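Local coordinates for protein putative PLP-dependent aminotransferase (Bacillus cereus ATCC 10987, PDB 3JU7) that probably catalyses pyridoxal-phosphate-dependent transamination as an aminotransferase of the DegT/DnrJ/EryC1/StrS family, at residues M83-F88 against S320-Q325; E101-D106 against N331-D336; I107-W112 against T340-K345; V133-T138 against V158-A163. All blocks are in the same frame, centred on the assembly; numbering follows the deposited sequence.

Overall arrangement
Contacts 1 and 2 lie on neighbouring strands of the parallel sheet, and contact 4 joins its strand 130-133 to strand 159-161 of the mixed sheet; contact 3 sits where helix 338-346 meets the chain leaving strand 101-105. Contact 4 is deepest and wholly buried, an in-register backbone pairing beside the cofactor. Contact 1, also buried, is polar, turning on one serine, Ser85, beside strand 80-84. Contact 2 lies farther out on the sheet edge, where backbone bonds mix with ring faces, waters and carboxylates. Contact 3 is largely hydrocarbon and reaches the surface at Ile109. Residues 320-325, 331-336 and 340-345 bring one C-terminal part of the chain to contacts 1, 2 and 3.

Contact 1 (M83-F88 against S320-Q325); sequences MPSFTF and SPSCHQ
Ser85, following strand 80-84 in the chain, meets the 3-10 segment 323-325 with both its backbone and its hydroxyl. Its O accepts from Cys323 N at 3.1 Å, the donor standing above the carbonyl plane. Its OG, turned anti to its own N (chi1 172°), takes the next amide, His324 N, at 2.8 Å in a nearly straight bond. The same OG hydrogen-bonds at the imidazole edge, in its plane, 2.5 Å from His324 ND1, too short to take at face value; either atom could donate. Phe86, the centre of an inverse gamma turn, points its side chain away from residues 320-325, though its ring edge still comes to 3.5 Å between CD1 and Ser322 OG, a hydroxyl bonded to Phe319 O. At Thr87 the chain passes the thiol: Cys323 SG lies 3.2 Å from Thr87 O and 3.8 Å from its CG2, while Thr87 OG1 bonds to Thr91. Phe88 leads off to the dimer interface, edge-to-face with Phe218 of the second subunit. With consecutive amides held by one serine, the start of the 3-10 segment is tied down twice, and the imidazole is probably limited in its rotation, with NE2 in a weak hydrogen bond to Asn341.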
loop_
_atom_site.group_PDB
_atom_site.type_symbol
_atom_site.label_atom_id
_atom_site.label_comp_id
_atom_site.label_asym_id
_atom_site.label_seq_id
_atom_site.Cartn_x
_atom_site.Cartn_y
_atom_site.Cartn_z
HETATM N N MSE A 83 18.904 -9.025 -9.957
HETATM C CA MSE A 83 19.099 -7.836 -9.140
HETATM C C MSE A 83 20.320 -8.018 -8.251
HETATM O O MSE A 83 20.794 -9.114 -8.044
HETATM C CB MSE A 83 17.873 -7.582 -8.254
HETATM C CG MSE A 83 17.581 -8.758 -7.314
HETATM SE SE MSE A 83 16.055 -8.534 -6.143
HETATM C CE MSE A 83 14.650 -8.375 -7.454
ATOM N N PRO A 84 20.811 -6.934 -7.685
ATOM C CA PRO A 84 21.865 -7.083 -6.693
ATOM C C PRO A 84 21.342 -7.679 -5.390
ATOM O O PRO A 84 20.144 -7.552 -5.098
ATOM C CB PRO A 84 22.308 -5.648 -6.463
ATOM C CG PRO A 84 21.053 -4.846 -6.728
ATOM C CD PRO A 84 20.492 -5.517 -7.952
ATOM N N SER A 85 22.226 -8.346 -4.639
ATOM C CA SER A 85 21.958 -8.740 -3.254
ATOM C C SER A 85 22.114 -7.506 -2.362
ATOM O O SER A 85 21.373 -7.306 -1.376
ATOM C CB SER A 85 22.952 -9.818 -2.808
ATOM O OG SER A 85 22.845 -10.088 -1.424
ATOM N N PHE A 86 23.060 -6.653 -2.735
ATOM C CA PHE A 86 23.365 -5.461 -1.951
ATOM C C PHE A 86 22.291 -4.404 -2.206
ATOM O O PHE A 86 22.481 -3.468 -2.979
ATOM C CB PHE A 86 24.773 -4.965 -2.296
ATOM C CG PHE A 86 25.290 -3.879 -1.390
ATOM C CD1 PHE A 86 25.854 -4.190 -0.163
ATOM C CD2 PHE A 86 25.265 -2.545 -1.793
ATOM C CE1 PHE A 86 26.355 -3.198 0.673
ATOM C CE2 PHE A 86 25.785 -1.532 -0.966
ATOM C CZ PHE A 86 26.322 -1.867 0.278
ATOM N N THR A 87 21.148 -4.588 -1.557
ATOM C CA THR A 87 20.008 -3.678 -1.694
ATOM C C THR A 87 19.129 -3.843 -0.453
ATOM O O THR A 87 19.377 -4.707 0.371
ATOM C CB THR A 87 19.185 -3.960 -2.986
ATOM O OG1 THR A 87 18.182 -2.948 -3.164
ATOM C CG2 THR A 87 18.519 -5.366 -2.916
ATOM N N PHE A 88 18.117 -2.991 -0.314
ATOM C CA PHE A 88 17.176 -3.086 0.783
ATOM C C PHE A 88 16.220 -4.262 0.474
ATOM O O PHE A 88 15.958 -4.549 -0.678
ATOM C CB PHE A 88 16.425 -1.779 0.924
ATOM C CG PHE A 88 15.518 -1.704 2.144
ATOM C CD1 PHE A 88 16.058 -1.659 3.416
ATOM C CD2 PHE A 88 14.150 -1.552 2.005
ATOM C CE1 PHE A 88 15.257 -1.583 4.523
ATOM C CE2 PHE A 88 13.355 -1.452 3.111
ATOM C CZ PHE A 88 13.920 -1.470 4.385
ATOM N N SER A 320 24.338 -5.075 5.553
ATOM C CA SER A 320 25.085 -6.177 6.119
ATOM C C SER A 320 24.290 -6.647 7.316
ATOM O O SER A 320 24.243 -5.922 8.298
ATOM C CB SER A 320 26.467 -5.685 6.543
ATOM O OG SER A 320 27.147 -6.678 7.257
ATOM N N PRO A 321 23.647 -7.836 7.231
ATOM C CA PRO A 321 23.666 -8.769 6.104
ATOM C C PRO A 321 23.079 -8.211 4.827
ATOM O O PRO A 321 22.101 -7.456 4.864
ATOM C CB PRO A 321 22.772 -9.912 6.593
ATOM C CG PRO A 321 21.840 -9.252 7.598
ATOM C CD PRO A 321 22.794 -8.359 8.320
ATOM N N SER A 322 23.679 -8.585 3.701
ATOM C CA SER A 322 23.069 -8.319 2.421
ATOM C C SER A 322 21.889 -9.265 2.250
ATOM O O SER A 322 21.758 -10.240 3.020
ATOM C CB SER A 322 24.070 -8.522 1.290
ATOM O OG SER A 322 24.521 -7.276 0.821
ATOM N N CYS A 323 21.071 -9.027 1.217
ATOM C CA CYS A 323 19.850 -9.815 1.021
ATOM C C CYS A 323 20.166 -11.294 0.977
ATOM O O CYS A 323 19.498 -12.058 1.640
ATOM C CB CYS A 323 19.046 -9.391 -0.225
ATOM S SG CYS A 323 18.301 -7.746 -0.023
ATOM N N HIS A 324 21.181 -11.687 0.205
ATOM C CA HIS A 324 21.496 -13.089 0.021
ATOM C C HIS A 324 21.914 -13.723 1.333
ATOM O O HIS A 324 21.875 -14.939 1.458
ATOM C CB HIS A 324 22.583 -13.297 -1.064
ATOM C CG HIS A 324 24.000 -13.027 -0.618
ATOM N ND1 HIS A 324 24.542 -11.760 -0.574
ATOM C CD2 HIS A 324 25.011 -13.873 -0.302
ATOM C CE1 HIS A 324 25.810 -11.830 -0.211
ATOM N NE2 HIS A 324 26.113 -13.103 -0.013
ATOM N N GLN A 325 22.319 -12.895 2.299
ATOM C CA GLN A 325 22.722 -13.366 3.640
ATOM C C GLN A 325 21.561 -13.404 4.659
ATOM O O GLN A 325 21.684 -13.997 5.723
ATOM C CB GLN A 325 23.866 -12.484 4.174
ATOM C CG GLN A 325 25.075 -12.457 3.222
ATOM C CD GLN A 325 26.114 -11.447 3.609
ATOM O OE1 GLN A 325 25.782 -10.358 4.093
ATOM N NE2 GLN A 325 27.402 -11.795 3.396
#

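Contact 2 (E101-D106 against N331-D336); sequences EPYFID and NYKSTD
Tyr332 lays its ring against Pro102 at the outer edge of the parallel sheet. From its CB, which sits 3.5 Å from Pro102 O and touches Phe104 CE2, the side chain leaves with CG anti to the carbonyl carbon (chi1 -72°), and the ring turns its face to the proline. Pro102 CD stands over the middle, 3.5 Å from the centroid of the Tyr332 ring, a CH-pi contact. Farther out, CE1 meets Glu101 CG at the ring edge, and helix 90-97 adds Ile96 beside the ring. Across the ring CD2 nears Pro102 CG, and CZ, at the phenol end, still packs on Pro102 CD.

Beyond Tyr332 the chain runs parallel to strand 101-105, like a short added strand with a single bridge at Phe104 and Ser334. Phe104 N donates to Lys333 O at 2.9 Å, and Phe104 O accepts from Thr335 N at 2.8 Å. A second CH-pi contact puts Lys333 CB over one face of the Tyr103 ring, 3.7 Å from its centroid and toward the rim; the phenol hydroxyl bonds to Lys122. Ile105 CD1 touches the methyl of Thr335, whose OG1 takes Asp106 N at 3.2 Å and donates its own hydrogen bond to Asp336 O.

A water closes each end. One donates to Glu101 OE1 and Pro102 O while accepting from Lys333 N. The other donates to Asp106 OD2 and Asp336 OD1, carboxylate oxygens 4.5 Å apart; that water, the Asp106 salt bridge to Arg339 and the bonds from Thr340 to Asp106 and Thr338 to Asp336 probably offset their repulsion.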
loop_
_atom_site.group_PDB
_atom_site.type_symbol
_atom_site.label_atom_id
_atom_site.label_comp_id
_atom_site.label_asym_id
_atom_site.label_seq_id
_atom_site.Cartn_x
_atom_site.Cartn_y
_atom_site.Cartn_z
ATOM N N GLU A 101 11.532 -15.411 -8.806
ATOM C CA GLU A 101 12.602 -15.705 -7.887
ATOM C C GLU A 101 13.666 -14.642 -8.097
ATOM O O GLU A 101 14.061 -14.371 -9.226
ATOM C CB GLU A 101 13.220 -17.070 -8.180
ATOM C CG GLU A 101 12.362 -18.210 -7.808
ATOM C CD GLU A 101 13.112 -19.538 -7.867
ATOM O OE1 GLU A 101 14.366 -19.566 -7.857
ATOM O OE2 GLU A 101 12.428 -20.556 -7.916
ATOM N N PRO A 102 14.146 -14.037 -7.018
ATOM C CA PRO A 102 15.331 -13.230 -7.239
ATOM C C PRO A 102 16.482 -14.132 -7.698
ATOM O O PRO A 102 16.532 -15.330 -7.354
ATOM C CB PRO A 102 15.614 -12.627 -5.855
ATOM C CG PRO A 102 14.255 -12.702 -5.128
ATOM C CD PRO A 102 13.641 -13.954 -5.641
ATOM N N TYR A 103 17.344 -13.560 -8.532
ATOM C CA TYR A 103 18.611 -14.163 -8.953
ATOM C C TYR A 103 19.694 -13.098 -8.741
ATOM O O TYR A 103 19.757 -12.089 -9.479
ATOM C CB TYR A 103 18.557 -14.571 -10.411
ATOM C CG TYR A 103 19.606 -15.608 -10.832
ATOM C CD1 TYR A 103 20.977 -15.375 -10.682
ATOM C CD2 TYR A 103 19.208 -16.823 -11.375
ATOM C CE1 TYR A 103 21.909 -16.314 -11.091
ATOM C CE2 TYR A 103 20.138 -17.768 -11.770
ATOM C CZ TYR A 103 21.473 -17.509 -11.626
ATOM O OH TYR A 103 22.352 -18.486 -12.025
ATOM N N PHE A 104 20.533 -13.302 -7.720
ATOM C CA PHE A 104 21.423 -12.229 -7.299
ATOM C C PHE A 104 22.715 -12.148 -8.133
ATOM O O PHE A 104 23.354 -13.178 -8.429
ATOM C CB PHE A 104 21.762 -12.361 -5.820
ATOM C CG PHE A 104 20.586 -12.265 -4.898
ATOM C CD1 PHE A 104 19.857 -11.084 -4.789
ATOM C CD2 PHE A 104 20.222 -13.335 -4.108
ATOM C CE1 PHE A 104 18.792 -10.988 -3.917
ATOM C CE2 PHE A 104 19.150 -13.240 -3.238
ATOM C CZ PHE A 104 18.431 -12.070 -3.151
ATOM N N ILE A 105 23.094 -10.903 -8.462
ATOM C CA ILE A 105 24.233 -10.574 -9.307
ATOM C C ILE A 105 25.212 -9.729 -8.459
ATOM O O ILE A 105 24.808 -8.723 -7.814
ATOM C CB ILE A 105 23.752 -9.739 -10.548
ATOM C CG1 ILE A 105 22.589 -10.440 -11.275
ATOM C CG2 ILE A 105 24.927 -9.340 -11.541
ATOM C CD1 ILE A 105 22.853 -11.852 -11.759
ATOM N N ASP A 106 26.500 -10.084 -8.514
ATOM C CA ASP A 106 27.536 -9.335 -7.802
ATOM C C ASP A 106 27.635 -7.851 -8.207
ATOM O O ASP A 106 27.211 -7.456 -9.306
ATOM C CB ASP A 106 28.882 -9.971 -8.045
ATOM C CG ASP A 106 29.796 -9.860 -6.849
ATOM O OD1 ASP A 106 29.312 -9.495 -5.735
ATOM O OD2 ASP A 106 30.984 -10.193 -7.031
ATOM N N ASN A 331 18.431 -19.050 -0.088
ATOM C CA ASN A 331 18.430 -20.137 -1.019
ATOM C C ASN A 331 18.138 -19.741 -2.459
ATOM O O ASN A 331 18.063 -20.601 -3.277
ATOM C CB ASN A 331 17.458 -21.207 -0.529
ATOM C CG ASN A 331 17.939 -21.861 0.776
ATOM O OD1 ASN A 331 19.118 -21.779 1.135
ATOM N ND2 ASN A 331 17.021 -22.492 1.491
ATOM N N TYR A 332 18.002 -18.451 -2.765
ATOM C CA TYR A 332 17.824 -18.052 -4.144
ATOM C C TYR A 332 19.154 -18.129 -4.877
ATOM O O TYR A 332 20.218 -17.925 -4.283
ATOM C CB TYR A 332 17.252 -16.649 -4.248
ATOM C CG TYR A 332 15.806 -16.611 -3.830
ATOM C CD1 TYR A 332 14.837 -17.278 -4.575
ATOM C CD2 TYR A 332 15.397 -15.919 -2.698
ATOM C CE1 TYR A 332 13.527 -17.259 -4.204
ATOM C CE2 TYR A 332 14.063 -15.900 -2.322
ATOM C CZ TYR A 332 13.141 -16.572 -3.081
ATOM O OH TYR A 332 11.807 -16.597 -2.735
ATOM N N LYS A 333 19.081 -18.397 -6.176
ATOM C CA LYS A 333 20.272 -18.490 -7.013
ATOM C C LYS A 333 21.030 -17.153 -7.081
ATOM O O LYS A 333 20.463 -16.081 -6.859
ATOM C CB LYS A 333 19.887 -18.922 -8.429
ATOM C CG LYS A 333 19.298 -20.317 -8.496
ATOM C CD LYS A 333 19.050 -20.708 -9.916
ATOM C CE LYS A 333 18.352 -22.048 -10.029
ATOM N NZ LYS A 333 19.206 -23.154 -9.475
ATOM N N SER A 334 22.325 -17.251 -7.372
ATOM C CA SER A 334 23.165 -16.086 -7.558
ATOM C C SER A 334 24.368 -16.451 -8.388
ATOM O O SER A 334 24.688 -17.614 -8.551
ATOM C CB SER A 334 23.647 -15.540 -6.216
ATOM O OG SER A 334 24.528 -16.469 -5.593
ATOM N N THR A 335 25.016 -15.437 -8.932
ATOM C CA THR A 335 26.347 -15.557 -9.481
ATOM C C THR A 335 27.222 -15.652 -8.241
ATOM O O THR A 335 26.716 -15.550 -7.124
ATOM C CB THR A 335 26.722 -14.276 -10.187
ATOM O OG1 THR A 335 26.772 -13.215 -9.203
ATOM C CG2 THR A 335 25.658 -13.940 -11.269
ATOM N N ASP A 336 28.517 -15.850 -8.423
ATOM C CA ASP A 336 29.480 -15.633 -7.352
ATOM C C ASP A 336 29.283 -14.219 -6.805
ATOM O O ASP A 336 29.088 -13.266 -7.572
ATOM C CB ASP A 336 30.901 -15.766 -7.884
ATOM C CG ASP A 336 31.945 -15.604 -6.788
ATOM O OD1 ASP A 336 32.351 -14.452 -6.491
ATOM O OD2 ASP A 336 32.389 -16.651 -6.244
HETATM O O HOH W 1 16.592 -17.951 -7.449
HETATM O O HOH W 2 32.688 -12.094 -7.675
#

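Contact 3 (I107-W112 against T340-K345)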
loop_
_atom_site.group_PDB
_atom_site.type_symbol
_atom_site.label_atom_id
_atom_site.label_comp_id
_atom_site.label_asym_id
_atom_site.label_seq_id
_atom_site.Cartn_x
_atom_site.Cartn_y
_atom_site.Cartn_z
ATOM N N ILE A 107 28.228 -7.049 -7.327
ATOM C CA ILE A 107 28.390 -5.600 -7.573
ATOM C C ILE A 107 29.871 -5.248 -7.862
ATOM O O ILE A 107 30.769 -6.009 -7.528
ATOM C CB ILE A 107 27.886 -4.762 -6.351
ATOM C CG1 ILE A 107 28.548 -5.211 -5.020
ATOM C CG2 ILE A 107 26.365 -4.886 -6.183
ATOM C CD1 ILE A 107 28.406 -4.172 -3.890
ATOM N N SER A 108 30.106 -4.098 -8.490
ATOM C CA SER A 108 31.433 -3.536 -8.569
ATOM C C SER A 108 31.898 -3.081 -7.189
ATOM O O SER A 108 31.125 -2.559 -6.401
ATOM C CB SER A 108 31.473 -2.386 -9.562
ATOM O OG SER A 108 31.271 -2.903 -10.875
ATOM N N ILE A 109 33.175 -3.295 -6.909
ATOM C CA ILE A 109 33.756 -2.985 -5.611
ATOM C C ILE A 109 33.825 -1.482 -5.341
ATOM O O ILE A 109 33.879 -1.087 -4.186
ATOM C CB ILE A 109 35.164 -3.609 -5.462
ATOM C CG1 ILE A 109 35.461 -3.899 -3.986
ATOM C CG2 ILE A 109 36.243 -2.719 -6.160
ATOM C CD1 ILE A 109 34.777 -5.190 -3.416
ATOM N N ASP A 110 33.740 -0.653 -6.381
ATOM C CA ASP A 110 33.862 0.800 -6.208
ATOM C C ASP A 110 32.581 1.619 -6.257
ATOM O O ASP A 110 32.377 2.485 -5.402
ATOM C CB ASP A 110 34.877 1.378 -7.203
ATOM C CG ASP A 110 34.595 0.992 -8.651
ATOM O OD1 ASP A 110 33.579 0.312 -8.960
ATOM O OD2 ASP A 110 35.426 1.376 -9.475
ATOM N N ASP A 111 31.719 1.371 -7.247
ATOM C CA ASP A 111 30.468 2.142 -7.367
ATOM C C ASP A 111 29.277 1.450 -6.709
ATOM O O ASP A 111 28.244 2.067 -6.522
ATOM C CB ASP A 111 30.165 2.578 -8.820
ATOM C CG ASP A 111 29.976 1.417 -9.800
ATOM O OD1 ASP A 111 29.495 0.326 -9.420
ATOM O OD2 ASP A 111 30.315 1.621 -10.993
ATOM N N TRP A 112 29.468 0.173 -6.370
ATOM C CA TRP A 112 28.511 -0.679 -5.656
ATOM C C TRP A 112 27.205 -0.893 -6.383
ATOM O O TRP A 112 26.193 -1.212 -5.772
ATOM C CB TRP A 112 28.259 -0.170 -4.245
ATOM C CG TRP A 112 29.513 0.210 -3.538
ATOM C CD1 TRP A 112 30.750 -0.334 -3.720
ATOM C CD2 TRP A 112 29.653 1.204 -2.521
ATOM N NE1 TRP A 112 31.659 0.273 -2.891
ATOM C CE2 TRP A 112 31.011 1.222 -2.142
ATOM C CE3 TRP A 112 28.766 2.095 -1.903
ATOM C CZ2 TRP A 112 31.507 2.102 -1.165
ATOM C CZ3 TRP A 112 29.247 2.953 -0.940
ATOM C CH2 TRP A 112 30.617 2.953 -0.581
ATOM N N THR A 340 30.228 -8.502 -3.207
ATOM C CA THR A 340 29.103 -8.147 -2.322
ATOM C C THR A 340 29.481 -8.521 -0.893
ATOM O O THR A 340 29.295 -7.752 0.033
ATOM C CB THR A 340 27.765 -8.859 -2.753
ATOM O OG1 THR A 340 27.504 -8.609 -4.150
ATOM C CG2 THR A 340 26.561 -8.340 -1.961
ATOM N N ASN A 341 30.065 -9.693 -0.721
ATOM C CA ASN A 341 30.481 -10.127 0.611
ATOM C C ASN A 341 31.509 -9.197 1.217
ATOM O O ASN A 341 31.439 -8.831 2.397
ATOM C CB ASN A 341 31.032 -11.565 0.587
ATOM C CG ASN A 341 29.938 -12.581 0.323
ATOM O OD1 ASN A 341 28.745 -12.261 0.438
ATOM N ND2 ASN A 341 30.324 -13.808 -0.020
ATOM N N LYS A 342 32.472 -8.821 0.405
ATOM C CA LYS A 342 33.515 -7.946 0.870
ATOM C C LYS A 342 32.930 -6.584 1.279
ATOM O O LYS A 342 33.201 -6.099 2.379
ATOM C CB LYS A 342 34.613 -7.808 -0.205
ATOM C CG LYS A 342 35.684 -6.789 0.107
ATOM C CD LYS A 342 36.450 -7.115 1.370
ATOM C CE LYS A 342 37.441 -8.210 1.151
ATOM N NZ LYS A 342 38.548 -7.667 0.286
ATOM N N ILE A 343 32.127 -5.976 0.409
ATOM C CA ILE A 343 31.542 -4.661 0.716
ATOM C C ILE A 343 30.628 -4.744 1.952
ATOM O O ILE A 343 30.488 -3.788 2.693
ATOM C CB ILE A 343 30.761 -4.103 -0.505
ATOM C CG1 ILE A 343 31.740 -3.769 -1.639
ATOM C CG2 ILE A 343 29.907 -2.842 -0.136
ATOM C CD1 ILE A 343 32.849 -2.743 -1.257
ATOM N N ALA A 344 30.010 -5.894 2.176
ATOM C CA ALA A 344 29.129 -6.089 3.324
ATOM C C ALA A 344 29.957 -6.281 4.599
ATOM O O ALA A 344 29.422 -6.120 5.681
ATOM C CB ALA A 344 28.181 -7.276 3.094
ATOM N N LYS A 345 31.246 -6.609 4.485
ATOM C CA LYS A 345 32.128 -6.647 5.682
ATOM C C LYS A 345 32.698 -5.284 6.044
ATOM O O LYS A 345 33.179 -5.093 7.153
ATOM C CB LYS A 345 33.309 -7.601 5.476
ATOM C CG LYS A 345 32.924 -9.052 5.356
#
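Thr340 OG1, already engaged by a carboxylate oxygen of Asp106, faces the start of the 107-112 loop. It lies 3.6 Å from Ile107 N without bonding to it, and 3.7 Å from Ile107 CG1, whose side chain crosses that of the threonine at about a right angle. From here the contact turns hydrocarbon. Ile343, one turn along the helix, points at the loop and is enclosed by three of its residues. Its CG1 is 4.0 Å from Ile107 CD1, and its CD1 is 3.8 Å from Ile109 CD1. That same CD1 ends 3.5 Å from Ile109 O and 3.6 Å from Trp112 NE1, while its other branch, CG2, lies over a face of the indole.

The fold element is the loop from strand 101-105 to helix 116-126, a strand-to-helix connection of the aminotransferase domain, with helix 338-346 from the C-terminal part of the chain laid against it. The loop curls on itself so that Trp112 NE1 reaches back to Ile109 O in a weak hydrogen bond, consistent with the indole lying beside Ile343. Phe86 and Leu294 also touch Ile343. On the exposed side of the loop, Ile109 carries CG1 roughly anti to the backbone N (chi1 -152°) and bends at the next bond, which brings CD1 to 4.0 Å from Lys342 CG. The lysine chain, bent at its last three torsions, curls away to a salt bridge with Glu297.

Contact 4 (V133-T138 against V158-A163)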
loop_
_atom_site.group_PDB
_atom_site.type_symbol
_atom_site.label_atom_id
_atom_site.label_comp_id
_atom_site.label_asym_id
_atom_site.label_seq_id
_atom_site.Cartn_x
_atom_site.Cartn_y
_atom_site.Cartn_z
ATOM N N VAL A 133 14.948 -7.356 -15.056
ATOM C CA VAL A 133 16.168 -6.892 -14.446
ATOM C C VAL A 133 15.817 -5.682 -13.575
ATOM O O VAL A 133 15.146 -4.752 -14.033
ATOM C CB VAL A 133 17.220 -6.497 -15.529
ATOM C CG1 VAL A 133 18.387 -5.784 -14.897
ATOM C CG2 VAL A 133 17.663 -7.751 -16.352
ATOM N N VAL A 134 16.287 -5.690 -12.332
ATOM C CA VAL A 134 15.917 -4.665 -11.359
ATOM C C VAL A 134 17.192 -4.163 -10.681
ATOM O O VAL A 134 17.582 -4.657 -9.619
ATOM C CB VAL A 134 14.906 -5.232 -10.335
ATOM C CG1 VAL A 134 14.376 -4.136 -9.371
ATOM C CG2 VAL A 134 13.757 -5.923 -11.068
ATOM N N PRO A 135 17.864 -3.194 -11.308
ATOM C CA PRO A 135 19.036 -2.624 -10.651
ATOM C C PRO A 135 18.622 -1.657 -9.548
ATOM O O PRO A 135 17.485 -1.120 -9.555
ATOM C CB PRO A 135 19.758 -1.883 -11.789
ATOM C CG PRO A 135 18.688 -1.542 -12.733
ATOM C CD PRO A 135 17.611 -2.565 -12.619
ATOM N N TYR A 136 19.530 -1.473 -8.592
ATOM C CA TYR A 136 19.361 -0.467 -7.529
ATOM C C TYR A 136 20.394 0.660 -7.656
ATOM O O TYR A 136 21.579 0.406 -7.744
ATOM C CB TYR A 136 19.479 -1.177 -6.200
ATOM C CG TYR A 136 19.671 -0.306 -4.994
ATOM C CD1 TYR A 136 18.912 0.825 -4.791
ATOM C CD2 TYR A 136 20.584 -0.664 -4.014
ATOM C CE1 TYR A 136 19.094 1.609 -3.651
ATOM C CE2 TYR A 136 20.766 0.116 -2.878
ATOM C CZ TYR A 136 20.032 1.249 -2.698
ATOM O OH TYR A 136 20.251 2.040 -1.566
ATOM N N ALA A 137 19.943 1.905 -7.682
ATOM C CA ALA A 137 20.847 3.046 -7.797
ATOM C C ALA A 137 21.392 3.333 -6.387
ATOM O O ALA A 137 21.006 4.299 -5.703
ATOM C CB ALA A 137 20.125 4.243 -8.390
ATOM N N THR A 138 22.308 2.464 -5.982
ATOM C CA THR A 138 22.801 2.377 -4.610
ATOM C C THR A 138 23.066 3.719 -3.957
ATOM O O THR A 138 23.805 4.555 -4.502
ATOM C CB THR A 138 24.110 1.531 -4.573
ATOM O OG1 THR A 138 23.858 0.303 -5.243
ATOM C CG2 THR A 138 24.611 1.288 -3.153
ATOM N N VAL A 158 13.481 -3.503 -17.667
ATOM C CA VAL A 158 14.227 -2.987 -16.528
ATOM C C VAL A 158 13.362 -2.043 -15.705
ATOM O O VAL A 158 12.709 -1.144 -16.241
ATOM C CB VAL A 158 15.423 -2.183 -16.988
ATOM C CG1 VAL A 158 16.132 -1.594 -15.771
ATOM C CG2 VAL A 158 16.310 -3.031 -17.935
ATOM N N VAL A 159 13.327 -2.296 -14.406
ATOM C CA VAL A 159 12.667 -1.442 -13.463
ATOM C C VAL A 159 13.758 -1.120 -12.465
ATOM O O VAL A 159 14.315 -2.028 -11.769
ATOM C CB VAL A 159 11.474 -2.121 -12.754
ATOM C CG1 VAL A 159 11.073 -1.290 -11.543
ATOM C CG2 VAL A 159 10.277 -2.341 -13.714
ATOM N N VAL A 160 14.052 0.171 -12.379
ATOM C CA VAL A 160 15.160 0.663 -11.538
ATOM C C VAL A 160 14.645 1.075 -10.169
ATOM O O VAL A 160 13.751 1.945 -10.079
ATOM C CB VAL A 160 15.839 1.873 -12.189
ATOM C CG1 VAL A 160 16.885 2.493 -11.240
ATOM C CG2 VAL A 160 16.440 1.477 -13.552
ATOM N N ASP A 161 15.143 0.399 -9.127
ATOM C CA ASP A 161 14.926 0.823 -7.738
ATOM C C ASP A 161 15.866 1.990 -7.402
ATOM O O ASP A 161 17.046 1.814 -7.157
ATOM C CB ASP A 161 15.145 -0.345 -6.770
ATOM C CG ASP A 161 14.810 -0.001 -5.322
ATOM O OD1 ASP A 161 14.790 1.193 -4.955
ATOM O OD2 ASP A 161 14.607 -0.942 -4.517
ATOM N N ALA A 162 15.304 3.185 -7.395
ATOM C CA ALA A 162 15.990 4.404 -7.035
ATOM C C ALA A 162 15.278 4.978 -5.810
ATOM O O ALA A 162 15.097 6.184 -5.704
ATOM C CB ALA A 162 15.949 5.398 -8.224
ATOM N N ALA A 163 14.851 4.092 -4.909
ATOM C CA ALA A 163 14.037 4.464 -3.738
ATOM C C ALA A 163 14.543 5.697 -3.017
ATOM O O ALA A 163 13.763 6.585 -2.718
ATOM C CB ALA A 163 13.895 3.278 -2.751
#
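This is a parallel backbone pairing in the aminotransferase domain, where residues 133-138, continuing strand 130-133, run beside strand 159-161. Val133 O accepts from Val159 N at 3.1 Å; two residues on, Pro135 O accepts from Asp161 N at 2.8 Å. Between these bonds Pro135 has no N-H to offer, and Val159 O is instead lined by carbon: Val134 CA, Val134 CG1 at 3.2 Å and Pro135 CD at 3.4 Å. The ladder resumes where Ala137 N donates to Asp161 O.

With helix 146-153 between them, strands 130-133 and 159-161 make a beta-alpha-beta crossover, and their pairing joins the three-stranded parallel sheet to the four-stranded mixed one, consistent with the seven-stranded sheet of fold-type I pyridoxal phosphate enzymes. On the side covered by that helix, the Pro135 ring wedges between two valines: CD meets Val158 CG1 at 3.6 Å and CG meets Val160 CG2 at 3.9 Å.

Tyr136 brings its ring edge to Asp161, whose O lies in the ring plane, 3.2 Å from Tyr136 CD1. Asp161 points its CB toward residues 133-138, and CG anti to the backbone N (chi1 -175°) sets the carboxylate near that edge. OD1 accepts Ala163 N in an Asx turn, a second-shell hold on a group whose OD2 bonds to N1 of the cofactor-modified lysine at position 191 and to Thr91 OG1.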